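Local coordinates for adenosine monophosphate-protein transferase (Pyrobaculum aerophilum, PDB 2JB7) that binds adenosine monophosphate and adenosine and is probably a nucleotide-dependent transferase or adenosine-specific kinase, at residues 17-22 against 86-91. Residues are numbered along the deposited sequence; the frame is centred on the assembly and turned at random.
Sequences NVIIGQ and IYIRNA. With AMP (adenosine monophosphate), chain D.
Strands 17-22 and 86-89 run antiparallel at 156°, and two hydrogen-bonded pairs, Asn-17 with Ile-88 and Ile-19 with Ile-86, flank the non-hydrogen-bonded pair Val-18 with Tyr-87. Each hydrogen-bonded pair is closed by two bonds, the shortest being Ile-19 N to Ile-86 O and Ile-86 N to Ile-19 O, each 2.8 Å. Side chains alternate between the faces of the sheet. On one, Val-18 and Tyr-87 lie alongside each other; the Val-18 first torsion (chi1 75°) sets CG2 anti to the backbone N, and from there it sits over the centre of the Tyr-87 ring in a CH-pi contact 3.8 Å from the centroid. The Tyr-87 hydroxyl is hydrogen-bonded to Pro-11 O; an alanine in place of Tyr-87 would probably leave the Val-18 methyl without its aromatic cover and the Pro-11 carbonyl without this partner. On the other face, Ile-19 CB meets Ile-86 CB at 4.1 Å, and Asn-17 CB rests 4.0 Å from Ile-88 CG1. Asn-17, which opens the strand, belongs to the AMP pocket; its ND2 is modelled doubtfully close, 2.5 Å, to AMP O2'. Within the five-stranded sheet, strand 108-113 continues beyond 17-22 and strand 44-50 beyond 83-89, while helix 93-101 covers Ile-19 and Ile-86.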
loop_
_atom_site.group_PDB
_atom_site.type_symbol
_atom_site.label_atom_id
_atom_site.label_comp_id
_atom_site.label_asym_id
_atom_site.label_seq_id
_atom_site.Cartn_x
_atom_site.Cartn_y
_atom_site.Cartn_z
ATOM N N ASN A 17 13.072 -18.641 -9.815
ATOM C CA ASN A 17 11.753 -18.184 -10.154
ATOM C C ASN A 17 11.842 -17.027 -11.124
ATOM O O ASN A 17 12.844 -16.316 -11.158
ATOM C CB ASN A 17 10.951 -17.777 -8.934
ATOM C CG ASN A 17 10.464 -18.954 -8.147
ATOM O OD1 ASN A 17 11.217 -19.551 -7.350
ATOM N ND2 ASN A 17 9.216 -19.309 -8.371
ATOM N N VAL A 18 10.836 -16.886 -11.978
ATOM C CA VAL A 18 10.810 -15.760 -12.897
ATOM C C VAL A 18 9.615 -14.851 -12.574
ATOM O O VAL A 18 8.575 -15.343 -12.161
ATOM C CB VAL A 18 10.768 -16.235 -14.363
ATOM C CG1 VAL A 18 9.365 -16.771 -14.750
ATOM C CG2 VAL A 18 11.231 -15.110 -15.309
ATOM N N ILE A 19 9.815 -13.540 -12.726
ATOM C CA ILE A 19 8.739 -12.536 -12.648
ATOM C C ILE A 19 8.824 -11.735 -13.955
ATOM O O ILE A 19 9.896 -11.225 -14.324
ATOM C CB ILE A 19 8.886 -11.652 -11.399
ATOM C CG1 ILE A 19 8.822 -12.521 -10.131
ATOM C CG2 ILE A 19 7.780 -10.532 -11.351
ATOM C CD1 ILE A 19 9.265 -11.723 -8.884
ATOM N N ILE A 20 7.706 -11.639 -14.667
ATOM C CA ILE A 20 7.642 -10.893 -15.937
ATOM C C ILE A 20 6.532 -9.847 -15.814
ATOM O O ILE A 20 5.429 -10.160 -15.381
ATOM C CB ILE A 20 7.361 -11.815 -17.122
ATOM C CG1 ILE A 20 8.331 -12.995 -17.118
ATOM C CG2 ILE A 20 7.460 -11.035 -18.429
ATOM C CD1 ILE A 20 8.042 -14.077 -18.189
ATOM N N GLY A 21 6.817 -8.614 -16.194
ATOM C CA GLY A 21 5.822 -7.553 -16.136
ATOM C C GLY A 21 6.053 -6.464 -17.163
ATOM O O GLY A 21 6.839 -6.627 -18.083
ATOM N N GLN A 22 5.316 -5.381 -16.988
ATOM C CA GLN A 22 5.433 -4.206 -17.851
ATOM C C GLN A 22 5.510 -2.972 -16.970
ATOM O O GLN A 22 4.823 -2.851 -15.941
ATOM C CB GLN A 22 4.220 -4.134 -18.737
ATOM C CG GLN A 22 4.369 -3.158 -19.888
ATOM C CD GLN A 22 3.098 -3.114 -20.630
ATOM O OE1 GLN A 22 2.635 -4.133 -21.153
ATOM N NE2 GLN A 22 2.483 -1.963 -20.641
ATOM N N ILE A 86 12.618 -10.578 -14.409
ATOM C CA ILE A 86 13.386 -10.811 -13.185
ATOM C C ILE A 86 13.532 -12.300 -12.972
ATOM O O ILE A 86 12.557 -13.020 -13.001
ATOM C CB ILE A 86 12.702 -10.198 -11.941
ATOM C CG1 ILE A 86 12.595 -8.685 -12.084
ATOM C CG2 ILE A 86 13.481 -10.584 -10.637
ATOM C CD1 ILE A 86 11.658 -8.080 -11.035
ATOM N N TYR A 87 14.775 -12.754 -12.826
ATOM C CA TYR A 87 15.064 -14.071 -12.326
ATOM C C TYR A 87 15.680 -13.970 -10.948
ATOM O O TYR A 87 16.601 -13.187 -10.709
ATOM C CB TYR A 87 16.049 -14.823 -13.254
ATOM C CG TYR A 87 15.453 -15.439 -14.513
ATOM C CD1 TYR A 87 15.063 -16.778 -14.552
ATOM C CD2 TYR A 87 15.267 -14.692 -15.649
ATOM C CE1 TYR A 87 14.554 -17.329 -15.716
ATOM C CE2 TYR A 87 14.772 -15.246 -16.815
ATOM C CZ TYR A 87 14.410 -16.543 -16.853
ATOM O OH TYR A 87 13.934 -17.063 -18.037
ATOM N N ILE A 88 15.205 -14.812 -10.041
ATOM C CA ILE A 88 15.679 -14.799 -8.665
ATOM C C ILE A 88 16.041 -16.192 -8.133
ATOM O O ILE A 88 15.373 -17.190 -8.423
ATOM C CB ILE A 88 14.667 -14.173 -7.664
ATOM C CG1 ILE A 88 13.260 -14.780 -7.782
ATOM C CG2 ILE A 88 14.602 -12.605 -7.772
ATOM C CD1 ILE A 88 12.293 -14.261 -6.766
ATOM N N ARG A 89 17.081 -16.209 -7.318
ATOM C CA ARG A 89 17.446 -17.361 -6.504
ATOM C C ARG A 89 17.519 -16.891 -5.052
ATOM O O ARG A 89 17.756 -15.714 -4.779
ATOM C CB ARG A 89 18.831 -17.878 -6.920
ATOM C CG ARG A 89 18.902 -18.639 -8.199
ATOM C CD ARG A 89 20.333 -19.081 -8.478
ATOM N NE ARG A 89 20.459 -19.725 -9.776
ATOM C CZ ARG A 89 20.104 -20.984 -10.045
ATOM N NH1 ARG A 89 19.549 -21.775 -9.114
ATOM N NH2 ARG A 89 20.278 -21.467 -11.280
ATOM N N ASN A 90 17.379 -17.818 -4.103
ATOM C CA ASN A 90 17.519 -17.497 -2.665
ATOM C C ASN A 90 16.434 -16.571 -2.136
ATOM O O ASN A 90 16.553 -15.956 -1.071
ATOM C CB ASN A 90 18.923 -16.941 -2.315
ATOM C CG ASN A 90 20.023 -17.853 -2.783
ATOM O OD1 ASN A 90 19.859 -19.086 -2.881
ATOM N ND2 ASN A 90 21.177 -17.267 -3.050
ATOM N N ALA A 91 15.336 -16.514 -2.886
ATOM C CA ALA A 91 14.162 -15.794 -2.491
ATOM C C ALA A 91 13.014 -16.295 -3.332
ATOM O O ALA A 91 13.210 -16.759 -4.453
ATOM C CB ALA A 91 14.351 -14.247 -2.708
HETATM P P AMP D . 5.200 -25.843 -6.940
HETATM O O1P AMP D . 6.522 -25.855 -6.191
HETATM O O2P AMP D . 4.192 -26.762 -6.316
HETATM O O3P AMP D . 5.334 -26.001 -8.444
HETATM O "O5'" AMP D . 4.565 -24.360 -6.597
HETATM C "C5'" AMP D . 4.046 -23.381 -7.513
HETATM C "C4'" AMP D . 4.800 -22.054 -7.398
HETATM O "O4'" AMP D . 4.736 -21.485 -6.077
HETATM C "C3'" AMP D . 6.278 -22.231 -7.719
HETATM O "O3'" AMP D . 6.542 -22.207 -9.127
HETATM C "C2'" AMP D . 6.869 -21.047 -6.997
HETATM O "O2'" AMP D . 6.796 -19.859 -7.811
HETATM C "C1'" AMP D . 5.986 -20.884 -5.770
HETATM N N9 AMP D . 6.482 -21.603 -4.581
HETATM C C8 AMP D . 6.671 -22.937 -4.483
HETATM N N7 AMP D . 7.105 -23.281 -3.238
HETATM C C5 AMP D . 7.200 -22.126 -2.527
HETATM C C6 AMP D . 7.571 -21.752 -1.160
HETATM N N6 AMP D . 7.990 -22.667 -0.235
HETATM N N1 AMP D . 7.496 -20.458 -0.799
HETATM C C2 AMP D . 7.098 -19.505 -1.652
HETATM N N3 AMP D . 6.741 -19.775 -2.914
HETATM C C4 AMP D . 6.766 -21.041 -3.399
#